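Local coordinates for mandelate racemase/muconate lactonizing enzyme (Polaromonas sp., PDB 2OG9), which probably catalyses racemisation of a 2-hydroxy acid such as mandelate by proton abstraction, as a TIM-barrel enzyme of the enolase superfamily, at residues W17-S22 against E378-T383; L50-E55 against I119-V124; L63-S68 against L363-S368. All coordinates share one frame; numbering follows the deposited sequence.

Contact 1 (W17-S22 against E378-T383)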
ATOM      1  N   TRP A  17      24.562 -25.141 -38.970  1.00 22.90           N
ATOM      2  CA  TRP A  17      24.092 -24.342 -40.095  1.00 23.80           C
ATOM      3  C   TRP A  17      22.858 -23.539 -39.716  1.00 21.72           C
ATOM      4  O   TRP A  17      22.013 -24.009 -38.961  1.00 21.22           O
ATOM      5  CB  TRP A  17      23.746 -25.274 -41.265  1.00 23.46           C
ATOM      6  CG  TRP A  17      23.266 -24.591 -42.516  1.00 26.16           C
ATOM      7  CD1 TRP A  17      24.032 -23.943 -43.446  1.00 25.41           C
ATOM      8  CD2 TRP A  17      21.916 -24.539 -43.004  1.00 25.57           C
ATOM      9  NE1 TRP A  17      23.245 -23.502 -44.484  1.00 24.79           N
ATOM     10  CE2 TRP A  17      21.943 -23.853 -44.239  1.00 26.05           C
ATOM     11  CE3 TRP A  17      20.688 -25.006 -42.517  1.00 26.92           C
ATOM     12  CZ2 TRP A  17      20.788 -23.626 -44.997  1.00 27.28           C
ATOM     13  CZ3 TRP A  17      19.537 -24.781 -43.270  1.00 27.02           C
ATOM     14  CH2 TRP A  17      19.598 -24.096 -44.497  1.00 27.31           C
ATOM     15  N   VAL A  18      22.765 -22.327 -40.245  1.00 21.84           N
ATOM     16  CA  VAL A  18      21.622 -21.462 -39.981  1.00 20.55           C
ATOM     17  C   VAL A  18      21.312 -20.664 -41.236  1.00 21.36           C
ATOM     18  O   VAL A  18      22.218 -20.132 -41.873  1.00 20.50           O
ATOM     19  CB  VAL A  18      21.906 -20.459 -38.832  1.00 20.69           C
ATOM     20  CG1 VAL A  18      20.696 -19.574 -38.611  1.00 23.80           C
ATOM     21  CG2 VAL A  18      22.254 -21.200 -37.553  1.00 21.18           C
ATOM     22  N   ARG A  19      20.035 -20.597 -41.600  1.00 20.23           N
ATOM     23  CA  ARG A  19      19.622 -19.829 -42.767  1.00 22.43           C
ATOM     24  C   ARG A  19      18.443 -18.927 -42.429  1.00 21.52           C
ATOM     25  O   ARG A  19      17.458 -19.372 -41.844  1.00 21.57           O
ATOM     26  CB  ARG A  19      19.229 -20.749 -43.932  1.00 23.96           C
ATOM     27  CG  ARG A  19      18.659 -19.984 -45.127  1.00 26.70           C
ATOM     28  CD  ARG A  19      18.585 -20.836 -46.396  1.00 32.47           C
ATOM     29  NE  ARG A  19      18.029 -20.075 -47.513  1.00 36.34           N
ATOM     30  CZ  ARG A  19      16.738 -19.798 -47.662  1.00 39.14           C
ATOM     31  NH1 ARG A  19      15.860 -20.232 -46.767  1.00 40.77           N
ATOM     32  NH2 ARG A  19      16.320 -19.075 -48.696  1.00 39.68           N
ATOM     33  N   ILE A  20      18.552 -17.656 -42.788  1.00 22.83           N
ATOM     34  CA  ILE A  20      17.474 -16.713 -42.538  1.00 23.51           C
ATOM     35  C   ILE A  20      16.960 -16.179 -43.860  1.00 24.12           C
ATOM     36  O   ILE A  20      17.732 -15.936 -44.788  1.00 24.68           O
ATOM     37  CB  ILE A  20      17.927 -15.533 -41.674  1.00 25.12           C
ATOM     38  CG1 ILE A  20      19.198 -14.921 -42.260  1.00 26.47           C
ATOM     39  CG2 ILE A  20      18.108 -15.992 -40.235  1.00 26.31           C
ATOM     40  CD1 ILE A  20      19.615 -13.647 -41.589  1.00 31.08           C
ATOM     41  N   SER A  21      15.649 -16.000 -43.935  1.00 22.99           N
ATOM     42  CA  SER A  21      15.006 -15.517 -45.145  1.00 24.55           C
ATOM     43  C   SER A  21      13.982 -14.455 -44.791  1.00 22.66           C
ATOM     44  O   SER A  21      13.249 -14.604 -43.817  1.00 23.61           O
ATOM     45  CB  SER A  21      14.271 -16.668 -45.849  1.00 23.34           C
ATOM     46  OG  SER A  21      15.062 -17.836 -45.929  1.00 29.41           O
ATOM     47  N   SER A  22      13.932 -13.389 -45.585  1.00 21.96           N
ATOM     48  CA  SER A  22      12.958 -12.326 -45.381  1.00 22.83           C
ATOM     49  C   SER A  22      11.958 -12.494 -46.519  1.00 23.50           C
ATOM     50  O   SER A  22      12.232 -12.146 -47.666  1.00 22.37           O
ATOM     51  CB  SER A  22      13.619 -10.950 -45.449  1.00 23.49           C
ATOM     52  OG  SER A  22      12.685  -9.935 -45.106  1.00 20.85           O
ATOM     53  N   GLU A 378      18.050 -13.022 -48.040  1.00 27.69           N
ATOM     54  CA  GLU A 378      18.390 -14.272 -47.379  1.00 29.26           C
ATOM     55  C   GLU A 378      19.886 -14.361 -47.146  1.00 27.79           C
ATOM     56  O   GLU A 378      20.680 -13.734 -47.846  1.00 26.54           O
ATOM     57  CB  GLU A 378      17.911 -15.487 -48.184  1.00 33.93           C
ATOM     58  CG  GLU A 378      18.589 -15.707 -49.521  1.00 39.43           C
ATOM     59  CD  GLU A 378      18.292 -17.089 -50.076  1.00 43.05           C
ATOM     60  OE1 GLU A 378      18.842 -18.079 -49.542  1.00 43.65           O
ATOM     61  OE2 GLU A 378      17.496 -17.185 -51.035  1.00 45.39           O
ATOM     62  N   ALA A 379      20.263 -15.137 -46.141  1.00 26.21           N
ATOM     63  CA  ALA A 379      21.659 -15.314 -45.793  1.00 25.34           C
ATOM     64  C   ALA A 379      21.786 -16.607 -45.013  1.00 25.95           C
ATOM     65  O   ALA A 379      20.807 -17.113 -44.464  1.00 22.01           O
ATOM     66  CB  ALA A 379      22.132 -14.152 -44.944  1.00 25.11           C
ATOM     67  N   GLN A 380      22.995 -17.144 -44.973  1.00 27.10           N
ATOM     68  CA  GLN A 380      23.239 -18.366 -44.236  1.00 29.08           C
ATOM     69  C   GLN A 380      24.665 -18.384 -43.717  1.00 29.03           C
ATOM     70  O   GLN A 380      25.534 -17.684 -44.234  1.00 27.71           O
ATOM     71  CB  GLN A 380      22.960 -19.587 -45.117  1.00 32.29           C
ATOM     72  CG  GLN A 380      23.553 -19.526 -46.508  1.00 36.51           C
ATOM     73  CD  GLN A 380      23.137 -20.717 -47.351  1.00 38.49           C
ATOM     74  OE1 GLN A 380      23.546 -21.847 -47.091  1.00 38.42           O
ATOM     75  NE2 GLN A 380      22.309 -20.469 -48.359  1.00 40.22           N
ATOM     76  N   VAL A 381      24.890 -19.169 -42.673  1.00 28.48           N
ATOM     77  CA  VAL A 381      26.204 -19.287 -42.069  1.00 31.17           C
ATOM     78  C   VAL A 381      26.412 -20.734 -41.656  1.00 32.21           C
ATOM     79  O   VAL A 381      25.451 -21.439 -41.348  1.00 30.81           O
ATOM     80  CB  VAL A 381      26.328 -18.365 -40.830  1.00 30.98           C
ATOM     81  CG1 VAL A 381      25.205 -18.653 -39.858  1.00 31.10           C
ATOM     82  CG2 VAL A 381      27.675 -18.565 -40.157  1.00 33.14           C
ATOM     83  N   GLY A 382      27.665 -21.175 -41.664  1.00 33.54           N
ATOM     84  CA  GLY A 382      27.969 -22.540 -41.285  1.00 35.66           C
ATOM     85  C   GLY A 382      27.924 -23.494 -42.461  1.00 38.71           C
ATOM     86  O   GLY A 382      27.713 -23.080 -43.602  1.00 37.31           O
ATOM     87  N   THR A 383      28.129 -24.779 -42.181  1.00 40.46           N
ATOM     88  CA  THR A 383      28.108 -25.808 -43.213  1.00 43.29           C
ATOM     89  C   THR A 383      26.952 -26.763 -42.955  1.00 43.14           C
ATOM     90  O   THR A 383      26.872 -27.400 -41.904  1.00 42.10           O
ATOM     91  CB  THR A 383      29.421 -26.611 -43.234  1.00 44.09           C
ATOM     92  OG1 THR A 383      30.529 -25.711 -43.340  1.00 47.58           O
ATOM     93  CG2 THR A 383      29.439 -27.566 -44.421  1.00 46.33           C
TER

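Contact 2 (L50-E55 against I119-V124)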
ATOM      1  N   LEU A  50      10.022 -13.264 -41.277  1.00 21.41           N
ATOM      2  CA  LEU A  50      11.427 -13.643 -41.148  1.00 21.49           C
ATOM      3  C   LEU A  50      11.498 -15.122 -40.794  1.00 20.84           C
ATOM      4  O   LEU A  50      11.087 -15.526 -39.711  1.00 21.97           O
ATOM      5  CB  LEU A  50      12.129 -12.831 -40.054  1.00 22.78           C
ATOM      6  CG  LEU A  50      13.534 -13.337 -39.700  1.00 23.16           C
ATOM      7  CD1 LEU A  50      14.450 -13.155 -40.898  1.00 22.73           C
ATOM      8  CD2 LEU A  50      14.076 -12.592 -38.489  1.00 23.32           C
ATOM      9  N   PHE A  51      11.998 -15.935 -41.719  1.00 20.42           N
ATOM     10  CA  PHE A  51      12.128 -17.362 -41.471  1.00 18.97           C
ATOM     11  C   PHE A  51      13.546 -17.694 -41.022  1.00 18.79           C
ATOM     12  O   PHE A  51      14.517 -17.144 -41.541  1.00 18.26           O
ATOM     13  CB  PHE A  51      11.815 -18.164 -42.740  1.00 20.09           C
ATOM     14  CG  PHE A  51      10.352 -18.245 -43.069  1.00 18.45           C
ATOM     15  CD1 PHE A  51       9.481 -18.965 -42.254  1.00 18.25           C
ATOM     16  CD2 PHE A  51       9.844 -17.601 -44.195  1.00 18.92           C
ATOM     17  CE1 PHE A  51       8.119 -19.042 -42.558  1.00 18.81           C
ATOM     18  CE2 PHE A  51       8.482 -17.671 -44.506  1.00 17.92           C
ATOM     19  CZ  PHE A  51       7.622 -18.394 -43.684  1.00 16.20           C
ATOM     20  N   ALA A  52      13.652 -18.586 -40.046  1.00 18.43           N
ATOM     21  CA  ALA A  52      14.944 -19.034 -39.553  1.00 17.54           C
ATOM     22  C   ALA A  52      14.946 -20.550 -39.626  1.00 18.40           C
ATOM     23  O   ALA A  52      13.995 -21.208 -39.180  1.00 17.35           O
ATOM     24  CB  ALA A  52      15.163 -18.580 -38.114  1.00 17.26           C
ATOM     25  N   GLU A  53      16.004 -21.096 -40.217  1.00 17.73           N
ATOM     26  CA  GLU A  53      16.170 -22.537 -40.344  1.00 19.47           C
ATOM     27  C   GLU A  53      17.457 -22.881 -39.613  1.00 19.57           C
ATOM     28  O   GLU A  53      18.483 -22.217 -39.793  1.00 18.90           O
ATOM     29  CB  GLU A  53      16.281 -22.941 -41.815  1.00 22.10           C
ATOM     30  CG  GLU A  53      14.994 -22.760 -42.607  1.00 23.68           C
ATOM     31  CD  GLU A  53      15.219 -22.865 -44.107  1.00 27.68           C
ATOM     32  OE1 GLU A  53      15.394 -21.817 -44.765  1.00 25.62           O
ATOM     33  OE2 GLU A  53      15.238 -24.002 -44.623  1.00 29.22           O
ATOM     34  N   ILE A  54      17.392 -23.907 -38.775  1.00 19.39           N
ATOM     35  CA  ILE A  54      18.545 -24.337 -37.997  1.00 20.10           C
ATOM     36  C   ILE A  54      18.745 -25.840 -38.164  1.00 22.25           C
ATOM     37  O   ILE A  54      17.785 -26.617 -38.110  1.00 23.07           O
ATOM     38  CB  ILE A  54      18.344 -24.015 -36.488  1.00 19.94           C
ATOM     39  CG1 ILE A  54      18.222 -22.499 -36.287  1.00 18.21           C
ATOM     40  CG2 ILE A  54      19.509 -24.550 -35.672  1.00 20.41           C
ATOM     41  CD1 ILE A  54      17.940 -22.096 -34.839  1.00 19.68           C
ATOM     42  N   GLU A  55      19.993 -26.243 -38.372  1.00 22.54           N
ATOM     43  CA  GLU A  55      20.332 -27.653 -38.537  1.00 23.99           C
ATOM     44  C   GLU A  55      21.568 -27.964 -37.700  1.00 24.10           C
ATOM     45  O   GLU A  55      22.420 -27.101 -37.500  1.00 22.39           O
ATOM     46  CB  GLU A  55      20.560 -27.970 -40.021  1.00 27.33           C
ATOM     47  CG  GLU A  55      19.254 -28.118 -40.799  1.00 31.43           C
ATOM     48  CD  GLU A  55      19.451 -28.315 -42.296  1.00 34.80           C
ATOM     49  OE1 GLU A  55      20.475 -28.907 -42.704  1.00 36.85           O
ATOM     50  OE2 GLU A  55      18.563 -27.889 -43.066  1.00 33.59           O
ATOM     51  N   ILE A 119      15.550 -12.556 -32.691  1.00 17.85           N
ATOM     52  CA  ILE A 119      15.954 -13.669 -31.839  1.00 17.86           C
ATOM     53  C   ILE A 119      14.827 -14.708 -31.780  1.00 17.43           C
ATOM     54  O   ILE A 119      15.075 -15.914 -31.799  1.00 17.33           O
ATOM     55  CB  ILE A 119      16.291 -13.164 -30.405  1.00 16.33           C
ATOM     56  CG1 ILE A 119      17.586 -12.344 -30.438  1.00 16.26           C
ATOM     57  CG2 ILE A 119      16.424 -14.335 -29.442  1.00 15.86           C
ATOM     58  CD1 ILE A 119      17.961 -11.710 -29.088  1.00 15.32           C
ATOM     59  N   GLY A 120      13.591 -14.224 -31.723  1.00 15.93           N
ATOM     60  CA  GLY A 120      12.434 -15.103 -31.661  1.00 17.29           C
ATOM     61  C   GLY A 120      12.311 -16.077 -32.821  1.00 16.94           C
ATOM     62  O   GLY A 120      11.813 -17.183 -32.638  1.00 15.43           O
ATOM     63  N   ALA A 121      12.745 -15.678 -34.012  1.00 16.69           N
ATOM     64  CA  ALA A 121      12.665 -16.576 -35.162  1.00 16.85           C
ATOM     65  C   ALA A 121      13.541 -17.794 -34.891  1.00 17.11           C
ATOM     66  O   ALA A 121      13.152 -18.931 -35.193  1.00 15.94           O
ATOM     67  CB  ALA A 121      13.128 -15.866 -36.430  1.00 17.78           C
ATOM     68  N   PHE A 122      14.720 -17.549 -34.314  1.00 15.41           N
ATOM     69  CA  PHE A 122      15.655 -18.619 -33.987  1.00 15.41           C
ATOM     70  C   PHE A 122      15.093 -19.440 -32.830  1.00 15.43           C
ATOM     71  O   PHE A 122      15.155 -20.666 -32.835  1.00 13.53           O
ATOM     72  CB  PHE A 122      17.023 -18.046 -33.570  1.00 16.50           C
ATOM     73  CG  PHE A 122      17.724 -17.266 -34.656  1.00 17.11           C
ATOM     74  CD1 PHE A 122      18.073 -17.875 -35.855  1.00 16.69           C
ATOM     75  CD2 PHE A 122      18.027 -15.918 -34.476  1.00 17.85           C
ATOM     76  CE1 PHE A 122      18.716 -17.149 -36.866  1.00 19.03           C
ATOM     77  CE2 PHE A 122      18.670 -15.182 -35.481  1.00 18.89           C
ATOM     78  CZ  PHE A 122      19.013 -15.802 -36.678  1.00 18.77           C
ATOM     79  N   ASP A 123      14.550 -18.744 -31.838  1.00 13.74           N
ATOM     80  CA  ASP A 123      13.979 -19.386 -30.660  1.00 16.03           C
ATOM     81  C   ASP A 123      12.886 -20.379 -31.050  1.00 16.66           C
ATOM     82  O   ASP A 123      12.855 -21.504 -30.550  1.00 15.37           O
ATOM     83  CB  ASP A 123      13.400 -18.320 -29.724  1.00 15.64           C
ATOM     84  CG  ASP A 123      12.938 -18.891 -28.401  1.00 15.54           C
ATOM     85  OD1 ASP A 123      13.796 -19.212 -27.553  1.00 14.73           O
ATOM     86  OD2 ASP A 123      11.712 -19.012 -28.202  1.00 13.94           O
ATOM     87  N   VAL A 124      11.991 -19.971 -31.944  1.00 14.93           N
ATOM     88  CA  VAL A 124      10.917 -20.865 -32.359  1.00 16.25           C
ATOM     89  C   VAL A 124      11.495 -22.093 -33.057  1.00 16.58           C
ATOM     90  O   VAL A 124      11.063 -23.226 -32.822  1.00 16.75           O
ATOM     91  CB  VAL A 124       9.930 -20.158 -33.308  1.00 16.90           C
ATOM     92  CG1 VAL A 124       8.881 -21.147 -33.794  1.00 15.10           C
ATOM     93  CG2 VAL A 124       9.246 -19.006 -32.582  1.00 18.16           C
TER

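Contact 3 (L63-S68 against L363-S368)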
ATOM      1  N   LEU A  63      12.472 -25.049 -37.741  1.00 19.52           N
ATOM      2  CA  LEU A  63      11.996 -23.917 -38.516  1.00 18.78           C
ATOM      3  C   LEU A  63      11.206 -23.001 -37.591  1.00 17.60           C
ATOM      4  O   LEU A  63      10.385 -23.468 -36.801  1.00 17.25           O
ATOM      5  CB  LEU A  63      11.083 -24.389 -39.654  1.00 18.67           C
ATOM      6  CG  LEU A  63      10.359 -23.314 -40.479  1.00 21.22           C
ATOM      7  CD1 LEU A  63      11.362 -22.444 -41.219  1.00 20.12           C
ATOM      8  CD2 LEU A  63       9.416 -23.993 -41.480  1.00 21.59           C
ATOM      9  N   GLY A  64      11.460 -21.704 -37.690  1.00 17.18           N
ATOM     10  CA  GLY A  64      10.754 -20.744 -36.860  1.00 16.47           C
ATOM     11  C   GLY A  64      10.557 -19.460 -37.633  1.00 18.10           C
ATOM     12  O   GLY A  64      11.064 -19.321 -38.752  1.00 17.83           O
ATOM     13  N   PHE A  65       9.820 -18.511 -37.063  1.00 16.83           N
ATOM     14  CA  PHE A  65       9.616 -17.253 -37.761  1.00 19.20           C
ATOM     15  C   PHE A  65       9.141 -16.137 -36.851  1.00 18.51           C
ATOM     16  O   PHE A  65       8.692 -16.376 -35.736  1.00 18.49           O
ATOM     17  CB  PHE A  65       8.615 -17.445 -38.915  1.00 22.01           C
ATOM     18  CG  PHE A  65       7.203 -17.736 -38.471  1.00 25.14           C
ATOM     19  CD1 PHE A  65       6.307 -16.697 -38.233  1.00 28.74           C
ATOM     20  CD2 PHE A  65       6.772 -19.044 -38.288  1.00 27.14           C
ATOM     21  CE1 PHE A  65       4.999 -16.953 -37.821  1.00 29.52           C
ATOM     22  CE2 PHE A  65       5.466 -19.315 -37.875  1.00 30.39           C
ATOM     23  CZ  PHE A  65       4.577 -18.262 -37.641  1.00 30.02           C
ATOM     24  N   SER A  66       9.296 -14.911 -37.330  1.00 20.20           N
ATOM     25  CA  SER A  66       8.824 -13.726 -36.633  1.00 20.74           C
ATOM     26  C   SER A  66       8.226 -12.925 -37.781  1.00 20.17           C
ATOM     27  O   SER A  66       8.256 -13.382 -38.930  1.00 19.64           O
ATOM     28  CB  SER A  66       9.970 -12.965 -35.945  1.00 21.93           C
ATOM     29  OG  SER A  66      10.973 -12.567 -36.862  1.00 27.19           O
ATOM     30  N   TYR A  67       7.678 -11.750 -37.505  1.00 19.03           N
ATOM     31  CA  TYR A  67       7.064 -10.980 -38.571  1.00 21.52           C
ATOM     32  C   TYR A  67       6.962  -9.506 -38.221  1.00 22.04           C
ATOM     33  O   TYR A  67       7.181  -9.105 -37.078  1.00 20.16           O
ATOM     34  CB  TYR A  67       5.655 -11.522 -38.841  1.00 23.06           C
ATOM     35  CG  TYR A  67       4.645 -11.100 -37.795  1.00 26.37           C
ATOM     36  CD1 TYR A  67       3.895  -9.938 -37.954  1.00 28.19           C
ATOM     37  CD2 TYR A  67       4.483 -11.829 -36.622  1.00 28.77           C
ATOM     38  CE1 TYR A  67       3.008  -9.510 -36.970  1.00 32.02           C
ATOM     39  CE2 TYR A  67       3.599 -11.411 -35.627  1.00 31.21           C
ATOM     40  CZ  TYR A  67       2.865 -10.248 -35.810  1.00 32.47           C
ATOM     41  OH  TYR A  67       1.998  -9.811 -34.834  1.00 32.87           O
ATOM     42  N   SER A  68       6.623  -8.708 -39.224  1.00 21.77           N
ATOM     43  CA  SER A  68       6.436  -7.280 -39.051  1.00 23.12           C
ATOM     44  C   SER A  68       5.276  -6.855 -39.931  1.00 23.02           C
ATOM     45  O   SER A  68       5.238  -7.177 -41.121  1.00 21.23           O
ATOM     46  CB  SER A  68       7.678  -6.491 -39.478  1.00 23.81           C
ATOM     47  OG  SER A  68       8.818  -6.872 -38.738  1.00 26.44           O
ATOM     48  N   LEU A 363       6.378 -27.854 -34.728  1.00 20.09           N
ATOM     49  CA  LEU A 363       5.337 -26.916 -35.120  1.00 23.64           C
ATOM     50  C   LEU A 363       4.445 -27.533 -36.184  1.00 24.88           C
ATOM     51  O   LEU A 363       3.294 -27.135 -36.342  1.00 27.04           O
ATOM     52  CB  LEU A 363       5.945 -25.633 -35.687  1.00 26.74           C
ATOM     53  CG  LEU A 363       6.479 -24.593 -34.708  1.00 30.26           C
ATOM     54  CD1 LEU A 363       6.936 -23.363 -35.489  1.00 29.84           C
ATOM     55  CD2 LEU A 363       5.382 -24.216 -33.725  1.00 30.97           C
ATOM     56  N   GLY A 364       4.989 -28.496 -36.920  1.00 23.47           N
ATOM     57  CA  GLY A 364       4.231 -29.145 -37.974  1.00 23.21           C
ATOM     58  C   GLY A 364       4.141 -28.279 -39.217  1.00 23.80           C
ATOM     59  O   GLY A 364       3.136 -28.303 -39.935  1.00 23.01           O
ATOM     60  N   LEU A 365       5.196 -27.513 -39.477  1.00 22.47           N
ATOM     61  CA  LEU A 365       5.229 -26.621 -40.630  1.00 22.34           C
ATOM     62  C   LEU A 365       6.465 -26.800 -41.506  1.00 23.12           C
ATOM     63  O   LEU A 365       7.568 -27.037 -41.006  1.00 20.99           O
ATOM     64  CB  LEU A 365       5.183 -25.157 -40.167  1.00 22.03           C
ATOM     65  CG  LEU A 365       4.008 -24.672 -39.312  1.00 22.39           C
ATOM     66  CD1 LEU A 365       4.327 -23.273 -38.794  1.00 22.96           C
ATOM     67  CD2 LEU A 365       2.713 -24.665 -40.126  1.00 20.43           C
ATOM     68  N   THR A 366       6.262 -26.679 -42.815  1.00 21.52           N
ATOM     69  CA  THR A 366       7.341 -26.751 -43.797  1.00 22.74           C
ATOM     70  C   THR A 366       7.039 -25.647 -44.804  1.00 21.56           C
ATOM     71  O   THR A 366       5.874 -25.367 -45.089  1.00 22.19           O
ATOM     72  CB  THR A 366       7.402 -28.120 -44.526  1.00 23.38           C
ATOM     73  OG1 THR A 366       6.127 -28.418 -45.105  1.00 21.04           O
ATOM     74  CG2 THR A 366       7.806 -29.224 -43.556  1.00 22.10           C
ATOM     75  N   LEU A 367       8.078 -25.013 -45.330  1.00 20.27           N
ATOM     76  CA  LEU A 367       7.904 -23.915 -46.272  1.00 21.19           C
ATOM     77  C   LEU A 367       7.373 -24.351 -47.631  1.00 22.40           C
ATOM     78  O   LEU A 367       7.865 -25.312 -48.217  1.00 22.54           O
ATOM     79  CB  LEU A 367       9.228 -23.181 -46.464  1.00 22.19           C
ATOM     80  CG  LEU A 367       9.861 -22.660 -45.173  1.00 23.86           C
ATOM     81  CD1 LEU A 367      11.232 -22.053 -45.474  1.00 23.82           C
ATOM     82  CD2 LEU A 367       8.938 -21.628 -44.548  1.00 23.79           C
ATOM     83  N   SER A 368       6.376 -23.628 -48.130  1.00 21.84           N
ATOM     84  CA  SER A 368       5.790 -23.942 -49.424  1.00 23.96           C
ATOM     85  C   SER A 368       6.727 -23.471 -50.533  1.00 25.49           C
ATOM     86  O   SER A 368       7.694 -22.750 -50.281  1.00 23.74           O
ATOM     87  CB  SER A 368       4.438 -23.247 -49.576  1.00 23.37           C
ATOM     88  OG  SER A 368       4.604 -21.848 -49.748  1.00 22.17           O
TER

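Contact 1 (W17-S22 against E378-T383)
Glu378 OE1 is gripped by two nitrogens of one guanidinium: Arg19 NE gives it a bond of 3.0 Å, and Arg19 NH2 lies 2.8 Å from OE1 in a weak bond that completes the salt bridge. The pair spans two antiparallel strands at the edge of the four-stranded sheet of the N-terminal capping domain, where 375-382 returns from the far end of the chain to lie beside 15-26. OE1 sits at the guanidinium edge, near its plane, but the two planes stand 80° apart, and NE approaches from above the carboxylate. Arg19 reaches across because its chain runs extended from CG to NE with CG anti to the backbone N (chi1 174°). Its NH1 turns to Glu53 on the next strand and Glu378 OE2 to Lys372, so that acidic and basic groups are linked in a chain Lys372, Glu378, Arg19, Glu53, which would be expected to stabilise the charges.

The strand pairing itself is regular. Val18 and Val381 form a hydrogen-bonded pair with reciprocal N-to-O bonds, and Ile20 with Ala379 forms a second; between them Arg19 and Gln380 face each other as a non-hydrogen-bonded pair, with CA atoms 4.2 Å apart. On the other face Val18 CB meets Val381 CG1 at 3.9 Å and Ile20 CG1 meets Ala379 CB at 4.1 Å. This apolar side is covered by helix 73-83, through Phe77 and Arg81, and by Phe122 of helix 114-133.

The pairing ends beside Trp17 at Gly382, where phi is positive (89°). Nearby, the Trp17 indole donates its N-H, from NE1 to Gln380 OE1 at 3.1 Å; the oxygen lies in the ring plane, whereas NE1 stands above the plane of the amide.

Contact 2 (L50-E55 against I119-V124)
The Phe122 ring has Ile54 CD1 at its edge, near the ring plane, while Ala52 CB approaches obliquely, 3.8 Å from Phe122 CD1. This is helix-on-sheet packing inside the N-terminal capping domain: helix 114-133 lies across strand 46-56, the two local axes 7.4 Å apart at closest approach and crossing at -44°. The ring also touches Val18 and Ile20 of strand 15-26, so Phe122 spans two strands.

The close approach is made with small side chains. Ala52 CB and Ala121 CB meet at 3.8 Å, and Ala52 CB also lies 3.6 Å from Ala121 O, so the strand methyl rests against the helix backbone itself. Leu50 flanks this pair: a chi1 of 170° swings its CG away from its own amide nitrogen, and CD2 comes to 4.0 Å from Ala121 CB. All five touching residues are buried, and Leu50, Ala52 and Ile54 alternate with residues that point from the sheet's other side, among them Phe51. At the far end of the row, the extended Ile54 side chain puts its CD1 3.7 Å from Phe122 O.

Contact 3 (L63-S68 against L363-S368)
A chi1 of 173° turns the Leu63 side chain away from its own amide nitrogen and toward Leu367, whose CG stands opposite its carbonyl carbon (chi1 -56°) and carries CD2 back to meet it. The two branched ends cross obliquely, Leu63 CD2 lying 3.9 Å from Leu367 CD2. This is an interface between the two domains of the enolase-superfamily fold: strand 61-69 is an outer strand of the N-terminal capping sheet, and 363-368 is the loop that follows the barrel domain's strand 354-356 and leads to helix 370-374. The touching parts run at 86° to each other, so the loop passes across the strand instead of extending the sheet.

Leu63 has the largest share of the contact. Besides Leu367, its CD2 touches the loop backbone, 3.6 Å from Leu365 O. Further along the strand, Phe65 offers its ring edge to Leu365, with CE2 4.2 Å from Leu365 CD1 and that methyl near the ring plane. Phe51 of the adjoining strand packs against both Phe65 and Leu367, joining the two.

A shared carboxylate links the starts of the two segments. Asp128 of helix 114-133 accepts the backbone N-H groups of Leu63 and Leu363 on its two carboxylate oxygens, OD2 and OD1. Beside this bridge, Leu363 CD1 lies 3.7 Å from Leu63 O.

All three contacts use the antiparallel sheet of the N-terminal domain, whose order is 61-69, 46-56, 15-26, 375-382. Contact 1 joins the last two strands, contact 2 lays helix 114-133 on 46-56, and contact 3 sets the barrel-domain loop against 61-69. Centres of contacts 1 and 2 are about 10 Å apart, those of 2 and 3 about 8 Å, and those of 1 and 3 about 14 Å. Along the chain, contacts 2 and 3 both nest inside the loop closed by contact 1, and their segments alternate. The C-terminal segment thus returns past the barrel to complete the capping sheet, tying the two domains together.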